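Putative DNA-binding protein (Streptomyces coelicolor, PDB 2EWT) binds DNA, probably through its helix-turn-helix domain, and as BldD acts as a central regulator of aerial mycelium formation. Local coordinates at residues R14-R17 and T18-G21; S23-G26 and V27-S31; Y62-P65 and V66-L70. All blocks are in the same frame, centred on the assembly; numbering follows the deposited sequence.

Contact 1: residues R14-R17 and T18-G21; sequences RAIR and TQQG
The backbone oxygen of Ala15 is approached by two groups one turn further on. Gln19 N donates to Ala15 O at 2.8 Å, with 152° at the hydrogen. Thr18 OG1 lies 2.9 Å from the same Ala15 O, yet it is also 3.0 Å from Arg14 O, so its single proton cannot be assigned to either. Thr18 OG1 can straddle the two carbonyls because it sits between its own backbone N and carbonyl carbon (chi1 56°). That torsion also turns the methyl Thr18 CG2 over one face of the Arg17 guanidinium, 3.6 Å from Arg17 NH1, while Arg17 NE forms a salt bridge with Glu44. Here the helix gives out. Gln20 N reaches Arg17 O at 3.3 Å and makes only a weak bond to Ile16 O, and Gln20 CG rests 3.3 Å from Arg17 O. With an alanine in place of Gln20 there is no CG to lie against Arg17 O, and a gap would probably open beside Tyr62. Gly21 follows with a positive phi of 68°, its N bonded to Thr18 O. The change from i+4 to i+3 bonds, followed by a glycine of positive phi, is typical of the C-terminal end of an alpha-helix, here helix 3-19, the first helix of the chain.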
ATOM      1  N   ARG A  14     -14.181  -2.645  -3.142  1.00  8.71           N
ATOM      2  CA  ARG A  14     -15.621  -2.651  -3.397  1.00  9.49           C
ATOM      3  C   ARG A  14     -16.321  -3.671  -2.496  1.00 11.35           C
ATOM      4  O   ARG A  14     -17.369  -3.386  -1.915  1.00 10.90           O
ATOM      5  CB  ARG A  14     -15.909  -2.971  -4.873  1.00 10.80           C
ATOM      6  CG  ARG A  14     -17.403  -2.967  -5.212  1.00 13.29           C
ATOM      7  CD  ARG A  14     -17.712  -3.465  -6.623  1.00 19.08           C
ATOM      8  NE  ARG A  14     -17.367  -2.510  -7.676  1.00 24.61           N
ATOM      9  CZ  ARG A  14     -16.180  -2.430  -8.269  1.00 27.55           C
ATOM     10  NH1 ARG A  14     -15.198  -3.250  -7.917  1.00 28.89           N
ATOM     11  NH2 ARG A  14     -15.978  -1.535  -9.231  1.00 27.29           N
ATOM     12  N   ALA A  15     -15.734  -4.858  -2.371  1.00 12.57           N
ATOM     13  CA  ALA A  15     -16.315  -5.904  -1.538  1.00 12.92           C
ATOM     14  C   ALA A  15     -16.453  -5.446  -0.089  1.00 12.89           C
ATOM     15  O   ALA A  15     -17.524  -5.555   0.500  1.00 14.05           O
ATOM     16  CB  ALA A  15     -15.463  -7.170  -1.614  1.00 14.20           C
ATOM     17  N   ILE A  16     -15.372  -4.925   0.485  1.00 12.63           N
ATOM     18  CA  ILE A  16     -15.405  -4.462   1.868  1.00 11.83           C
ATOM     19  C   ILE A  16     -16.436  -3.350   2.077  1.00 11.78           C
ATOM     20  O   ILE A  16     -17.137  -3.332   3.090  1.00 11.11           O
ATOM     21  CB  ILE A  16     -14.002  -3.989   2.328  1.00 12.87           C
ATOM     22  CG1 ILE A  16     -13.159  -5.200   2.735  1.00 16.45           C
ATOM     23  CG2 ILE A  16     -14.118  -3.025   3.500  1.00 13.35           C
ATOM     24  CD1 ILE A  16     -12.983  -6.236   1.642  1.00 18.75           C
ATOM     25  N   ARG A  17     -16.529  -2.429   1.124  1.00  9.89           N
ATOM     26  CA  ARG A  17     -17.498  -1.340   1.223  1.00 10.85           C
ATOM     27  C   ARG A  17     -18.922  -1.881   1.272  1.00 11.40           C
ATOM     28  O   ARG A  17     -19.676  -1.583   2.196  1.00 12.21           O
ATOM     29  CB  ARG A  17     -17.380  -0.395   0.027  1.00  8.22           C
ATOM     30  CG  ARG A  17     -18.537   0.591  -0.077  1.00  9.46           C
ATOM     31  CD  ARG A  17     -18.330   1.595  -1.199  1.00  8.43           C
ATOM     32  NE  ARG A  17     -18.334   0.993  -2.533  1.00  8.65           N
ATOM     33  CZ  ARG A  17     -19.411   0.506  -3.143  1.00 11.07           C
ATOM     34  NH1 ARG A  17     -20.599   0.531  -2.545  1.00  9.15           N
ATOM     35  NH2 ARG A  17     -19.307   0.022  -4.374  1.00  8.28           N
ATOM     36  N   THR A  18     -19.280  -2.670   0.262  1.00 13.61           N
ATOM     37  CA  THR A  18     -20.617  -3.248   0.167  1.00 14.36           C
ATOM     38  C   THR A  18     -20.919  -4.177   1.336  1.00 17.59           C
ATOM     39  O   THR A  18     -22.044  -4.213   1.834  1.00 16.98           O
ATOM     40  CB  THR A  18     -20.791  -4.031  -1.152  1.00 15.53           C
ATOM     41  OG1 THR A  18     -19.774  -5.036  -1.253  1.00 17.53           O
ATOM     42  CG2 THR A  18     -20.692  -3.089  -2.348  1.00 15.12           C
ATOM     43  N   GLN A  19     -19.908  -4.919   1.778  1.00 19.26           N
ATOM     44  CA  GLN A  19     -20.073  -5.852   2.888  1.00 21.50           C
ATOM     45  C   GLN A  19     -20.623  -5.208   4.151  1.00 20.86           C
ATOM     46  O   GLN A  19     -21.344  -5.852   4.914  1.00 22.64           O
ATOM     47  CB  GLN A  19     -18.745  -6.541   3.203  1.00 22.59           C
ATOM     48  CG  GLN A  19     -18.490  -7.776   2.366  1.00 25.97           C
ATOM     49  CD  GLN A  19     -17.150  -8.411   2.666  1.00 26.27           C
ATOM     50  OE1 GLN A  19     -16.733  -8.488   3.822  1.00 27.87           O
ATOM     51  NE2 GLN A  19     -16.474  -8.884   1.627  1.00 28.90           N
ATOM     52  N   GLN A  20     -20.281  -3.948   4.385  1.00 19.17           N
ATOM     53  CA  GLN A  20     -20.781  -3.267   5.567  1.00 20.47           C
ATOM     54  C   GLN A  20     -21.971  -2.368   5.248  1.00 17.60           C
ATOM     55  O   GLN A  20     -22.263  -1.419   5.975  1.00 19.10           O
ATOM     56  CB  GLN A  20     -19.666  -2.472   6.242  1.00 22.28           C
ATOM     57  CG  GLN A  20     -19.046  -1.385   5.401  1.00 24.56           C
ATOM     58  CD  GLN A  20     -17.773  -0.863   6.026  1.00 26.88           C
ATOM     59  OE1 GLN A  20     -16.753  -1.553   6.052  1.00 28.93           O
ATOM     60  NE2 GLN A  20     -17.826   0.354   6.547  1.00 27.47           N
ATOM     61  N   GLY A  21     -22.643  -2.681   4.144  1.00 17.28           N
ATOM     62  CA  GLY A  21     -23.834  -1.953   3.735  1.00 14.68           C
ATOM     63  C   GLY A  21     -23.734  -0.509   3.282  1.00 14.89           C
ATOM     64  O   GLY A  21     -24.705   0.238   3.396  1.00 14.19           O
TER

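Contact 2: residues S23-G26 and V27-S31; sequences SLHG and VEEKS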
ATOM      1  N   SER A  23     -23.126   2.330   0.238  1.00  9.07           N
ATOM      2  CA  SER A  23     -23.144   2.570  -1.199  1.00  8.17           C
ATOM      3  C   SER A  23     -22.041   3.610  -1.377  1.00  9.18           C
ATOM      4  O   SER A  23     -21.498   4.102  -0.387  1.00  8.20           O
ATOM      5  CB  SER A  23     -24.485   3.173  -1.630  1.00  7.88           C
ATOM      6  OG  SER A  23     -24.708   4.422  -0.990  1.00  9.79           O
ATOM      7  N   LEU A  24     -21.699   3.953  -2.616  1.00  8.10           N
ATOM      8  CA  LEU A  24     -20.668   4.964  -2.816  1.00  9.27           C
ATOM      9  C   LEU A  24     -21.149   6.285  -2.213  1.00  7.08           C
ATOM     10  O   LEU A  24     -20.362   7.040  -1.639  1.00  6.73           O
ATOM     11  CB  LEU A  24     -20.354   5.126  -4.308  1.00  9.43           C
ATOM     12  CG  LEU A  24     -19.563   3.961  -4.914  1.00  8.79           C
ATOM     13  CD1 LEU A  24     -19.434   4.151  -6.420  1.00  7.60           C
ATOM     14  CD2 LEU A  24     -18.184   3.877  -4.259  1.00  9.23           C
ATOM     15  N   HIS A  25     -22.446   6.557  -2.336  1.00  8.64           N
ATOM     16  CA  HIS A  25     -23.016   7.778  -1.772  1.00  8.35           C
ATOM     17  C   HIS A  25     -22.863   7.706  -0.252  1.00  9.20           C
ATOM     18  O   HIS A  25     -22.508   8.690   0.401  1.00  6.81           O
ATOM     19  CB  HIS A  25     -24.504   7.890  -2.133  1.00 11.18           C
ATOM     20  CG  HIS A  25     -25.158   9.139  -1.628  1.00 12.17           C
ATOM     21  ND1 HIS A  25     -26.517   9.231  -1.415  1.00 15.81           N
ATOM     22  CD2 HIS A  25     -24.646  10.351  -1.312  1.00 13.28           C
ATOM     23  CE1 HIS A  25     -26.813  10.444  -0.987  1.00 15.04           C
ATOM     24  NE2 HIS A  25     -25.696  11.145  -0.916  1.00 14.40           N
ATOM     25  N   GLY A  26     -23.131   6.525   0.299  1.00  7.76           N
ATOM     26  CA  GLY A  26     -23.019   6.329   1.735  1.00  9.32           C
ATOM     27  C   GLY A  26     -21.624   6.630   2.248  1.00  9.43           C
ATOM     28  O   GLY A  26     -21.459   7.184   3.339  1.00  8.71           O
ATOM     29  N   VAL A  27     -20.618   6.258   1.462  1.00  9.66           N
ATOM     30  CA  VAL A  27     -19.228   6.502   1.834  1.00  9.18           C
ATOM     31  C   VAL A  27     -18.960   8.002   1.872  1.00  9.63           C
ATOM     32  O   VAL A  27     -18.333   8.500   2.800  1.00  9.75           O
ATOM     33  CB  VAL A  27     -18.252   5.831   0.839  1.00  9.72           C
ATOM     34  CG1 VAL A  27     -16.831   6.338   1.067  1.00  8.86           C
ATOM     35  CG2 VAL A  27     -18.288   4.320   1.023  1.00  8.43           C
ATOM     36  N   GLU A  28     -19.446   8.719   0.862  1.00  9.94           N
ATOM     37  CA  GLU A  28     -19.256  10.164   0.801  1.00  7.68           C
ATOM     38  C   GLU A  28     -19.932  10.838   1.990  1.00 10.02           C
ATOM     39  O   GLU A  28     -19.412  11.805   2.547  1.00  9.96           O
ATOM     40  CB  GLU A  28     -19.826  10.722  -0.510  1.00  7.57           C
ATOM     41  CG  GLU A  28     -19.454  12.178  -0.777  1.00 10.65           C
ATOM     42  CD  GLU A  28     -19.784  12.621  -2.188  1.00 13.90           C
ATOM     43  OE1 GLU A  28     -19.355  11.937  -3.142  1.00 12.21           O
ATOM     44  OE2 GLU A  28     -20.469  13.654  -2.347  1.00 17.07           O
ATOM     45  N   GLU A  29     -21.095  10.325   2.379  1.00 11.27           N
ATOM     46  CA  GLU A  29     -21.821  10.894   3.506  1.00 11.34           C
ATOM     47  C   GLU A  29     -21.125  10.592   4.823  1.00 12.22           C
ATOM     48  O   GLU A  29     -20.867  11.497   5.613  1.00 13.39           O
ATOM     49  CB  GLU A  29     -23.252  10.357   3.551  1.00 13.04           C
ATOM     50  CG  GLU A  29     -24.118  10.812   2.394  1.00 15.20           C
ATOM     51  CD  GLU A  29     -25.499  10.190   2.423  1.00 17.35           C
ATOM     52  OE1 GLU A  29     -25.592   8.943   2.384  1.00 21.76           O
ATOM     53  OE2 GLU A  29     -26.489  10.948   2.481  1.00 19.77           O
ATOM     54  N   LYS A  30     -20.813   9.321   5.056  1.00 12.47           N
ATOM     55  CA  LYS A  30     -20.160   8.926   6.300  1.00 13.80           C
ATOM     56  C   LYS A  30     -18.803   9.598   6.492  1.00 14.31           C
ATOM     57  O   LYS A  30     -18.412   9.900   7.624  1.00 15.07           O
ATOM     58  CB  LYS A  30     -19.997   7.401   6.365  1.00 13.46           C
ATOM     59  CG  LYS A  30     -19.473   6.907   7.710  1.00 14.06           C
ATOM     60  CD  LYS A  30     -19.481   5.393   7.818  1.00 17.04           C
ATOM     61  CE  LYS A  30     -19.112   4.955   9.232  1.00 15.26           C
ATOM     62  NZ  LYS A  30     -19.173   3.477   9.402  1.00 18.53           N
ATOM     63  N   SER A  31     -18.098   9.850   5.392  1.00 15.12           N
ATOM     64  CA  SER A  31     -16.781  10.478   5.457  1.00 14.62           C
ATOM     65  C   SER A  31     -16.851  12.000   5.411  1.00 14.91           C
ATOM     66  O   SER A  31     -15.832  12.668   5.261  1.00 14.85           O
ATOM     67  CB  SER A  31     -15.896   9.984   4.310  1.00 12.52           C
ATOM     68  OG  SER A  31     -16.357  10.474   3.064  1.00 12.16           O
TER
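Glu29 folds back over His25 one turn earlier in helix 24-30, which with helix 37-45 probably forms the helix-turn-helix motif. Glu29 CB points toward the preceding turn and lies near His25 O. Glu29 CG, anti to the carbonyl carbon (chi1 -67°), stays close to His25 O at 3.3 Å and also passes the imidazole. Glu29 CD then arrives over one face of the ring, offset toward the rim and 3.5 Å from His25 NE2. The carboxylate and imidazole planes are only 17° apart, so the two flat groups stack. Glu29 OE2 comes 3.5 Å from His25 CE1 and lies equally near His25 NE2, but the angle there is too poor for a hydrogen bond. The other oxygen, Glu29 OE1, is directed back to the glycine, 3.7 Å from Gly26 CA. Imidazole CG anti to the backbone N (chi1 -178°) places the ring beside the Glu29 carboxylate; any attraction would probably depend on whether the imidazole is protonated.

Beneath this surface pair the backbone is regular. Ser23, the N-cap, accepts from Gly26 N through Ser23 OG at 2.9 Å, while Ser23 O takes Val27 N and is grazed by the methyl Val27 CG2. The valine faces inward, against Arg17, Phe61 and Tyr62. Glu28 CB lies by His25 O, while Glu28 OE1 accepts from Ala37 N at the start of helix 37-45, tying the two helices of the motif together. At the far end, Val27 O receives two donors from one residue: Ser31 OG at 2.8 Å and Ser31 N at 2.9 Å, reaching it from opposite faces of the carbonyl plane.

Contact 3: residues Y62-P65 and V66-L70; sequences YGVP and VQELL
A Schellman motif at Gly63 ends helix 52-62, and beyond it Val64 and Pro65 pack against Glu68 and Leu69 of a short helical turn near the C-terminus of the chain. The evidence for the stop is the positive phi of Gly63, 73°, together with two backbone bonds back into the last turn of helix 52-62; Val64 and Pro65 are then extended. The chain turns again. Glu68 N donates to Pro65 O at 3.0 Å, a bent bond (138° at the hydrogen) with the donor well above the carbonyl plane. Leu69 N to Val66 O and Leu70 N to Gln67 O repeat the same i+3 spacing, so the turn is held mainly by bonds shorter in reach than those of a regular alpha-helix.

The side chain of Glu68 bends back over the residues that lead into this turn. Its CG lies anti to the carbonyl carbon (chi1 -81°), and the extended chain beyond brings the carboxylate beside the Pro65 ring; the Glu68 side chain as a whole crosses that of Val64 at about a right angle. Glu68 OE2 stands 3.1 Å from Pro65 CD, the methylene bonded to the backbone nitrogen and so probably the more polarised part of the ring. Glu68 OE2 is also 3.9 Å from Val64 CB, while Glu68 OE1 sits 4.0 Å from Val64 CG1; one valine thus meets both oxygens.

On the apolar side, Leu69 packs on Ile16 of helix 3-19 and on Leu55 and Ala59 of helix 52-62, so the turn lies against both helices. Val66 packs on Leu55 and on Val66 of the second subunit, placing the turn at the dimer contact. Between the lead-in residues and the turn, Val64 CG2 meets Leu69 CG at 4.2 Å.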
ATOM      1  N   TYR A  62     -13.006   1.963   6.749  1.00 12.82           N
ATOM      2  CA  TYR A  62     -13.863   0.791   6.694  1.00 13.77           C
ATOM      3  C   TYR A  62     -13.758  -0.084   7.938  1.00 14.56           C
ATOM      4  O   TYR A  62     -14.552  -1.005   8.119  1.00 16.51           O
ATOM      5  CB  TYR A  62     -13.550  -0.028   5.443  1.00 11.51           C
ATOM      6  CG  TYR A  62     -14.017   0.632   4.159  1.00 10.56           C
ATOM      7  CD1 TYR A  62     -15.334   1.070   4.021  1.00 11.04           C
ATOM      8  CD2 TYR A  62     -13.148   0.807   3.082  1.00 12.16           C
ATOM      9  CE1 TYR A  62     -15.782   1.667   2.843  1.00 10.76           C
ATOM     10  CE2 TYR A  62     -13.586   1.406   1.893  1.00 11.04           C
ATOM     11  CZ  TYR A  62     -14.904   1.833   1.783  1.00 11.22           C
ATOM     12  OH  TYR A  62     -15.341   2.415   0.614  1.00 10.04           O
ATOM     13  N   GLY A  63     -12.779   0.208   8.789  1.00 16.91           N
ATOM     14  CA  GLY A  63     -12.606  -0.558  10.011  1.00 18.11           C
ATOM     15  C   GLY A  63     -12.045  -1.954   9.809  1.00 19.15           C
ATOM     16  O   GLY A  63     -12.363  -2.873  10.566  1.00 18.77           O
ATOM     17  N   VAL A  64     -11.209  -2.120   8.788  1.00 18.03           N
ATOM     18  CA  VAL A  64     -10.606  -3.416   8.500  1.00 19.44           C
ATOM     19  C   VAL A  64      -9.094  -3.281   8.353  1.00 20.34           C
ATOM     20  O   VAL A  64      -8.585  -2.201   8.059  1.00 20.59           O
ATOM     21  CB  VAL A  64     -11.152  -4.019   7.184  1.00 19.66           C
ATOM     22  CG1 VAL A  64     -12.664  -4.145   7.253  1.00 19.29           C
ATOM     23  CG2 VAL A  64     -10.736  -3.156   6.004  1.00 19.38           C
ATOM     24  N   PRO A  65      -8.355  -4.379   8.573  1.00 22.35           N
ATOM     25  CA  PRO A  65      -6.894  -4.341   8.445  1.00 21.91           C
ATOM     26  C   PRO A  65      -6.529  -4.181   6.969  1.00 19.83           C
ATOM     27  O   PRO A  65      -7.256  -4.655   6.098  1.00 19.72           O
ATOM     28  CB  PRO A  65      -6.464  -5.702   8.991  1.00 21.95           C
ATOM     29  CG  PRO A  65      -7.562  -6.049   9.957  1.00 24.11           C
ATOM     30  CD  PRO A  65      -8.790  -5.644   9.187  1.00 21.90           C
ATOM     31  N   VAL A  66      -5.410  -3.521   6.688  1.00 19.64           N
ATOM     32  CA  VAL A  66      -4.981  -3.329   5.305  1.00 18.27           C
ATOM     33  C   VAL A  66      -4.905  -4.670   4.575  1.00 18.41           C
ATOM     34  O   VAL A  66      -5.258  -4.769   3.403  1.00 16.81           O
ATOM     35  CB  VAL A  66      -3.596  -2.635   5.234  1.00 19.14           C
ATOM     36  CG1 VAL A  66      -2.562  -3.457   5.980  1.00 20.55           C
ATOM     37  CG2 VAL A  66      -3.176  -2.449   3.785  1.00 17.80           C
ATOM     38  N   GLN A  67      -4.463  -5.706   5.282  1.00 19.46           N
ATOM     39  CA  GLN A  67      -4.335  -7.036   4.694  1.00 21.41           C
ATOM     40  C   GLN A  67      -5.615  -7.515   4.005  1.00 21.24           C
ATOM     41  O   GLN A  67      -5.558  -8.158   2.956  1.00 22.16           O
ATOM     42  CB  GLN A  67      -3.919  -8.045   5.767  1.00 23.01           C
ATOM     43  CG  GLN A  67      -3.503  -9.395   5.209  1.00 25.72           C
ATOM     44  CD  GLN A  67      -2.333  -9.286   4.254  1.00 26.89           C
ATOM     45  OE1 GLN A  67      -1.271  -8.775   4.612  1.00 29.12           O
ATOM     46  NE2 GLN A  67      -2.520  -9.765   3.028  1.00 26.81           N
ATOM     47  N   GLU A  68      -6.769  -7.201   4.588  1.00 21.17           N
ATOM     48  CA  GLU A  68      -8.047  -7.614   4.014  1.00 21.48           C
ATOM     49  C   GLU A  68      -8.314  -7.021   2.634  1.00 20.60           C
ATOM     50  O   GLU A  68      -9.124  -7.547   1.869  1.00 20.76           O
ATOM     51  CB  GLU A  68      -9.203  -7.232   4.944  1.00 22.92           C
ATOM     52  CG  GLU A  68      -9.433  -8.192   6.097  1.00 27.36           C
ATOM     53  CD  GLU A  68     -10.746  -7.927   6.812  1.00 28.61           C
ATOM     54  OE1 GLU A  68     -11.789  -7.859   6.127  1.00 29.20           O
ATOM     55  OE2 GLU A  68     -10.736  -7.790   8.053  1.00 31.02           O
ATOM     56  N   LEU A  69      -7.630  -5.926   2.317  1.00 16.74           N
ATOM     57  CA  LEU A  69      -7.815  -5.258   1.035  1.00 15.89           C
ATOM     58  C   LEU A  69      -6.759  -5.618  -0.008  1.00 14.75           C
ATOM     59  O   LEU A  69      -6.890  -5.253  -1.176  1.00 13.95           O
ATOM     60  CB  LEU A  69      -7.819  -3.740   1.248  1.00 13.91           C
ATOM     61  CG  LEU A  69      -8.864  -3.174   2.214  1.00 15.68           C
ATOM     62  CD1 LEU A  69      -8.628  -1.682   2.397  1.00 14.92           C
ATOM     63  CD2 LEU A  69     -10.268  -3.435   1.675  1.00 17.97           C
ATOM     64  N   LEU A  70      -5.724  -6.343   0.406  1.00 12.79           N
ATOM     65  CA  LEU A  70      -4.644  -6.717  -0.505  1.00 14.23           C
ATOM     66  C   LEU A  70      -4.951  -7.938  -1.371  1.00 12.89           C
ATOM     67  O   LEU A  70      -5.394  -8.970  -0.866  1.00 13.68           O
ATOM     68  CB  LEU A  70      -3.355  -6.971   0.288  1.00 15.96           C
ATOM     69  CG  LEU A  70      -2.736  -5.769   1.010  1.00 15.88           C
ATOM     70  CD1 LEU A  70      -1.463  -6.199   1.717  1.00 19.60           C
ATOM     71  CD2 LEU A  70      -2.438  -4.665   0.009  1.00 17.02           C
TER

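How the contacts relate
Along the chain the three contacts come in series, all within the helix-turn-helix domain. Contact 1 closes helix 3-19, contact 2 spans helix 24-30, and contact 3 begins at the end of helix 52-62. The centres of contacts 1 and 2 lie about 11 Å apart, as do those of contacts 1 and 3, whereas contacts 2 and 3 are about 18 Å apart. Contact 1 bridges them: Arg17 CD packs on Val27 CG2 at 3.5 Å, and Ile16 CG1 on Leu69 CD2 at 3.5 Å. Tyr62 OH lies 3.5 Å from Val27 CG2, joining the outer pair directly. The end of the first helix thus links the probable DNA-binding motif with the C-terminal turn that touches the second subunit.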